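Local coordinates for UPF0130 protein PH1069 (Pyrococcus horikoshii, PDB 2IT2) that probably methylates N-4 of a 4-demethylwyosine derivative at position 37 of tRNA(Phe), with S-adenosyl-L-methionine as methyl donor, at residues V82-Y85 with E86-A90; K120-N123 with L124-C128. One frame throughout, in Å; residues are numbered along the deposited sequence.

Contact 1 of 2, residues V82-Y85 with E86-A90; sequences VSLY and EVLEA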
ATOM      1  N   VAL B  82      17.873  -7.111 -11.955  1.00 22.70           N
ATOM      2  CA  VAL B  82      19.254  -6.662 -11.873  1.00 23.43           C
ATOM      3  C   VAL B  82      20.279  -7.761 -11.616  1.00 24.25           C
ATOM      4  O   VAL B  82      19.948  -8.895 -11.278  1.00 23.86           O
ATOM      5  CB  VAL B  82      19.408  -5.586 -10.765  1.00 22.54           C
ATOM      6  CG1 VAL B  82      18.491  -4.401 -11.047  1.00 23.24           C
ATOM      7  CG2 VAL B  82      19.083  -6.197  -9.404  1.00 20.44           C
ATOM      8  N   SER B  83      21.542  -7.400 -11.796  1.00 26.45           N
ATOM      9  CA  SER B  83      22.635  -8.326 -11.558  1.00 27.76           C
ATOM     10  C   SER B  83      23.350  -7.835 -10.315  1.00 27.82           C
ATOM     11  O   SER B  83      23.200  -6.643  -9.942  1.00 28.14           O
ATOM     12  CB  SER B  83      23.610  -8.340 -12.725  1.00 28.74           C
ATOM     13  OG  SER B  83      24.117  -7.041 -13.000  1.00 31.43           O
ATOM     14  N   LEU B  84      24.118  -8.729  -9.668  1.00 28.72           N
ATOM     15  CA  LEU B  84      24.842  -8.360  -8.441  1.00 29.94           C
ATOM     16  C   LEU B  84      25.804  -7.219  -8.755  1.00 30.10           C
ATOM     17  O   LEU B  84      25.984  -6.364  -7.930  1.00 30.24           O
ATOM     18  CB  LEU B  84      25.639  -9.531  -7.890  1.00 32.24           C
ATOM     19  CG  LEU B  84      26.096  -9.681  -6.442  1.00 33.94           C
ATOM     20  CD1 LEU B  84      25.099  -9.024  -5.467  1.00 35.35           C
ATOM     21  CD2 LEU B  84      26.296 -11.205  -6.207  1.00 35.24           C
ATOM     22  N   TYR B  85      26.398  -7.198  -9.955  1.00 30.89           N
ATOM     23  CA  TYR B  85      27.343  -6.143 -10.377  1.00 30.09           C
ATOM     24  C   TYR B  85      26.719  -4.762 -10.305  1.00 28.73           C
ATOM     25  O   TYR B  85      27.286  -3.848  -9.708  1.00 28.69           O
ATOM     26  CB  TYR B  85      27.849  -6.374 -11.816  1.00 33.99           C
ATOM     27  CG  TYR B  85      28.662  -5.208 -12.340  1.00 37.22           C
ATOM     28  CD1 TYR B  85      29.974  -4.998 -11.913  1.00 38.69           C
ATOM     29  CD2 TYR B  85      28.116  -4.306 -13.255  1.00 38.42           C
ATOM     30  CE1 TYR B  85      30.722  -3.921 -12.382  1.00 39.89           C
ATOM     31  CE2 TYR B  85      28.858  -3.223 -13.732  1.00 40.10           C
ATOM     32  CZ  TYR B  85      30.161  -3.040 -13.292  1.00 40.28           C
ATOM     33  OH  TYR B  85      30.910  -1.984 -13.761  1.00 41.82           O
ATOM     34  N   GLU B  86      25.558  -4.619 -10.935  1.00 26.75           N
ATOM     35  CA  GLU B  86      24.835  -3.359 -10.938  1.00 26.78           C
ATOM     36  C   GLU B  86      24.574  -2.867  -9.513  1.00 24.91           C
ATOM     37  O   GLU B  86      24.797  -1.700  -9.196  1.00 25.00           O
ATOM     38  CB  GLU B  86      23.494  -3.514 -11.674  1.00 27.54           C
ATOM     39  CG  GLU B  86      23.601  -3.623 -13.190  1.00 30.10           C
ATOM     40  CD  GLU B  86      22.251  -3.776 -13.876  1.00 31.54           C
ATOM     41  OE1 GLU B  86      21.560  -4.789 -13.626  1.00 32.27           O
ATOM     42  OE2 GLU B  86      21.886  -2.879 -14.666  1.00 32.01           O
ATOM     43  N   VAL B  87      24.103  -3.764  -8.655  1.00 23.15           N
ATOM     44  CA  VAL B  87      23.786  -3.391  -7.287  1.00 21.41           C
ATOM     45  C   VAL B  87      25.047  -2.987  -6.531  1.00 21.66           C
ATOM     46  O   VAL B  87      25.055  -1.993  -5.810  1.00 20.12           O
ATOM     47  CB  VAL B  87      23.039  -4.546  -6.568  1.00 20.84           C
ATOM     48  CG1 VAL B  87      22.755  -4.169  -5.125  1.00 20.79           C
ATOM     49  CG2 VAL B  87      21.724  -4.848  -7.301  1.00 20.04           C
ATOM     50  N   LEU B  88      26.120  -3.746  -6.715  1.00 22.25           N
ATOM     51  CA  LEU B  88      27.373  -3.433  -6.040  1.00 22.97           C
ATOM     52  C   LEU B  88      27.904  -2.064  -6.443  1.00 24.45           C
ATOM     53  O   LEU B  88      28.459  -1.337  -5.616  1.00 24.84           O
ATOM     54  CB  LEU B  88      28.411  -4.499  -6.354  1.00 24.89           C
ATOM     55  CG  LEU B  88      28.058  -5.886  -5.820  1.00 26.81           C
ATOM     56  CD1 LEU B  88      28.965  -6.925  -6.456  1.00 28.94           C
ATOM     57  CD2 LEU B  88      28.184  -5.888  -4.307  1.00 28.56           C
ATOM     58  N   GLU B  89      27.753  -1.721  -7.718  1.00 24.54           N
ATOM     59  CA  GLU B  89      28.202  -0.423  -8.212  1.00 25.21           C
ATOM     60  C   GLU B  89      27.438   0.715  -7.532  1.00 25.31           C
ATOM     61  O   GLU B  89      28.003   1.776  -7.270  1.00 25.50           O
ATOM     62  CB  GLU B  89      27.999  -0.327  -9.722  1.00 28.76           C
ATOM     63  CG  GLU B  89      28.848  -1.291 -10.514  1.00 33.89           C
ATOM     64  CD  GLU B  89      30.321  -0.956 -10.442  1.00 36.37           C
ATOM     65  OE1 GLU B  89      30.916  -1.073  -9.348  1.00 38.17           O
ATOM     66  OE2 GLU B  89      30.883  -0.569 -11.488  1.00 38.99           O
ATOM     67  N   ALA B  90      26.151   0.503  -7.266  1.00 23.39           N
ATOM     68  CA  ALA B  90      25.336   1.519  -6.608  1.00 22.50           C
ATOM     69  C   ALA B  90      25.752   1.617  -5.141  1.00 22.14           C
ATOM     70  O   ALA B  90      25.916   2.711  -4.608  1.00 23.31           O
ATOM     71  CB  ALA B  90      23.841   1.161  -6.715  1.00 22.11           C
TER
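S83 and E86 exchange backbone and side-chain bonds at the start of helix 84-91. The firmer bond runs from S83 N to E86 OE1 at 3.2 Å, with an N-H...O angle of 151°, and uses the anti lone pair of that oxygen. In return E86 N reaches S83 OG, but weakly, at 3.5 Å. The E86 chain is extended beyond CG, with chi1 -73° setting CG beside its own backbone N, and this carries the carboxylate back to the N-cap residue. Such reciprocity is a capping box, with S83 as N-cap: it supplies partners to amides that the first helical turn cannot bond, and a carboxylate here would probably also interact favourably with the helix dipole. Behind the cap, V87 N donates to S83 O, L88 N to L84 O and E89 N to Y85 O. Apolar contact begins on the buried side, where V82 CG2 meets V87 CG2 at 3.6 Å; V87 also packs on L170 and V174 of helix 167-194. L84 CG lies 4.0 Å from L88 CD1. On the outer side E89 CG sits over one face of the Y85 ring, 3.7 Å from its centroid, in a CH-pi contact. The bend at chi2 of E89 brings OE2 to 2.7 Å from Y85 OH.

Contact 2 of 2, residues K120-N123 with L124-C128; sequences KLVN and LAVSC
V126 lies one turn beyond V122 in helix 115-127, and its amide N donates to V122 O at 3.0 Å with an N-H...O angle of 169°. The same carbonyl oxygen is met by V126 CG2 at 3.2 Å, because chi1 of 171° sends CG1 anti to the backbone N and leaves CG2 beside it, facing back along the helix. Between the two valines the side chains touch more lightly, CG1 of V122 and CG2 of V126 being 4.3 Å apart. The tightly packed flank holds L121, V122 and A125: A125 N bonds to L121 O at 2.9 Å, and these side chains rest on V145 and I147 of strand 143-148, so the helix lies against the sheet. K120, N123 and S127 form the looser, exposed flank. There S127 N bonds to N123 O at 3.2 Å, while N123 ND2 bonds to S137 OG of the second subunit. Farther along, S127 OG turns back to donate to L124 O at 2.6 Å, an oxygen that C128 N reaches only weakly at 3.2 Å. The chemistry thus implies a helix held by its backbone, with a serine hydroxyl serving the L124 carbonyl.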
ATOM      1  N   LYS B 120     -15.756  -1.928 -11.961  1.00 16.04           N
ATOM      2  CA  LYS B 120     -15.504  -3.038 -12.863  1.00 17.30           C
ATOM      3  C   LYS B 120     -14.002  -3.214 -13.069  1.00 17.04           C
ATOM      4  O   LYS B 120     -13.508  -4.333 -13.080  1.00 17.53           O
ATOM      5  CB  LYS B 120     -16.156  -2.795 -14.216  1.00 19.76           C
ATOM      6  CG  LYS B 120     -17.646  -2.988 -14.215  1.00 24.65           C
ATOM      7  CD  LYS B 120     -18.222  -2.641 -15.574  1.00 28.35           C
ATOM      8  CE  LYS B 120     -17.585  -3.459 -16.699  1.00 31.39           C
ATOM      9  NZ  LYS B 120     -17.742  -4.928 -16.506  1.00 35.69           N
ATOM     10  N   LEU B 121     -13.283  -2.105 -13.237  1.00 16.26           N
ATOM     11  CA  LEU B 121     -11.836  -2.162 -13.455  1.00 15.95           C
ATOM     12  C   LEU B 121     -11.097  -2.638 -12.211  1.00 16.04           C
ATOM     13  O   LEU B 121     -10.153  -3.414 -12.307  1.00 15.11           O
ATOM     14  CB  LEU B 121     -11.307  -0.781 -13.877  1.00 15.39           C
ATOM     15  CG  LEU B 121      -9.777  -0.595 -13.965  1.00 14.12           C
ATOM     16  CD1 LEU B 121      -9.183  -1.580 -14.961  1.00 15.14           C
ATOM     17  CD2 LEU B 121      -9.437   0.833 -14.394  1.00 16.77           C
ATOM     18  N   VAL B 122     -11.523  -2.164 -11.046  1.00 14.93           N
ATOM     19  CA  VAL B 122     -10.872  -2.567  -9.809  1.00 15.56           C
ATOM     20  C   VAL B 122     -10.991  -4.072  -9.645  1.00 16.27           C
ATOM     21  O   VAL B 122     -10.018  -4.762  -9.336  1.00 16.79           O
ATOM     22  CB  VAL B 122     -11.498  -1.870  -8.596  1.00 15.81           C
ATOM     23  CG1 VAL B 122     -11.045  -2.560  -7.310  1.00 16.30           C
ATOM     24  CG2 VAL B 122     -11.091  -0.409  -8.588  1.00 16.76           C
ATOM     25  N   ASN B 123     -12.192  -4.587  -9.864  1.00 18.54           N
ATOM     26  CA  ASN B 123     -12.400  -6.015  -9.724  1.00 18.79           C
ATOM     27  C   ASN B 123     -11.559  -6.838 -10.703  1.00 17.45           C
ATOM     28  O   ASN B 123     -11.068  -7.910 -10.344  1.00 19.64           O
ATOM     29  CB  ASN B 123     -13.876  -6.336  -9.906  1.00 20.95           C
ATOM     30  CG  ASN B 123     -14.734  -5.812  -8.769  1.00 23.06           C
ATOM     31  OD1 ASN B 123     -15.953  -5.717  -8.907  1.00 28.23           O
ATOM     32  ND2 ASN B 123     -14.112  -5.481  -7.639  1.00 25.36           N
ATOM     33  N   LEU B 124     -11.412  -6.343 -11.933  1.00 16.86           N
ATOM     34  CA  LEU B 124     -10.618  -7.024 -12.958  1.00 17.41           C
ATOM     35  C   LEU B 124      -9.145  -7.001 -12.561  1.00 18.39           C
ATOM     36  O   LEU B 124      -8.452  -8.009 -12.679  1.00 17.72           O
ATOM     37  CB  LEU B 124     -10.788  -6.351 -14.332  1.00 20.75           C
ATOM     38  CG  LEU B 124      -9.864  -6.874 -15.442  1.00 22.27           C
ATOM     39  CD1 LEU B 124     -10.192  -8.331 -15.735  1.00 24.04           C
ATOM     40  CD2 LEU B 124     -10.020  -6.039 -16.702  1.00 23.75           C
ATOM     41  N   ALA B 125      -8.669  -5.853 -12.088  1.00 17.19           N
ATOM     42  CA  ALA B 125      -7.271  -5.737 -11.697  1.00 17.31           C
ATOM     43  C   ALA B 125      -6.956  -6.701 -10.557  1.00 16.55           C
ATOM     44  O   ALA B 125      -5.954  -7.415 -10.601  1.00 17.24           O
ATOM     45  CB  ALA B 125      -6.964  -4.303 -11.297  1.00 16.69           C
ATOM     46  N   VAL B 126      -7.823  -6.736  -9.548  1.00 17.39           N
ATOM     47  CA  VAL B 126      -7.607  -7.640  -8.423  1.00 17.24           C
ATOM     48  C   VAL B 126      -7.505  -9.087  -8.903  1.00 18.61           C
ATOM     49  O   VAL B 126      -6.693  -9.863  -8.398  1.00 19.68           O
ATOM     50  CB  VAL B 126      -8.749  -7.528  -7.395  1.00 18.18           C
ATOM     51  CG1 VAL B 126      -8.627  -8.635  -6.351  1.00 18.91           C
ATOM     52  CG2 VAL B 126      -8.705  -6.166  -6.722  1.00 16.38           C
ATOM     53  N   SER B 127      -8.335  -9.443  -9.879  1.00 18.04           N
ATOM     54  CA  SER B 127      -8.337 -10.796 -10.428  1.00 20.75           C
ATOM     55  C   SER B 127      -7.040 -11.121 -11.166  1.00 21.51           C
ATOM     56  O   SER B 127      -6.696 -12.290 -11.333  1.00 23.87           O
ATOM     57  CB  SER B 127      -9.516 -10.984 -11.384  1.00 21.53           C
ATOM     58  OG  SER B 127      -9.241 -10.435 -12.661  1.00 24.44           O
ATOM     59  N   CYS B 128      -6.331 -10.090 -11.621  1.00 20.73           N
ATOM     60  CA  CYS B 128      -5.074 -10.289 -12.342  1.00 20.77           C
ATOM     61  C   CYS B 128      -3.853 -10.294 -11.432  1.00 20.63           C
ATOM     62  O   CYS B 128      -2.720 -10.406 -11.904  1.00 22.17           O
ATOM     63  CB  CYS B 128      -4.906  -9.221 -13.428  1.00 20.07           C
ATOM     64  SG  CYS B 128      -6.088  -9.403 -14.782  1.00 25.38           S
TER

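How the contacts relate
Both contacts are local, between neighbouring parts of one helix, and both are partly buried, yet they illustrate how side chains serve backbone groups differently at a helix start and farther along a helix. Contact 1 opens helix 84-91 and relies on a carboxylate and a hydroxyl, each accepting from one backbone amide; contact 2 lies in the C-terminal half of helix 115-127, where a hydroxyl serves a carbonyl instead. Side chains do more across contact 1, while backbone bonds dominate contact 2. Their centres are 35 Å apart, on opposite sides of the chain's centre. The long helix 167-194 is their shared neighbour, meeting contact 1 near its start and contact 2 at its far end. Contact 2 alone reaches the second subunit.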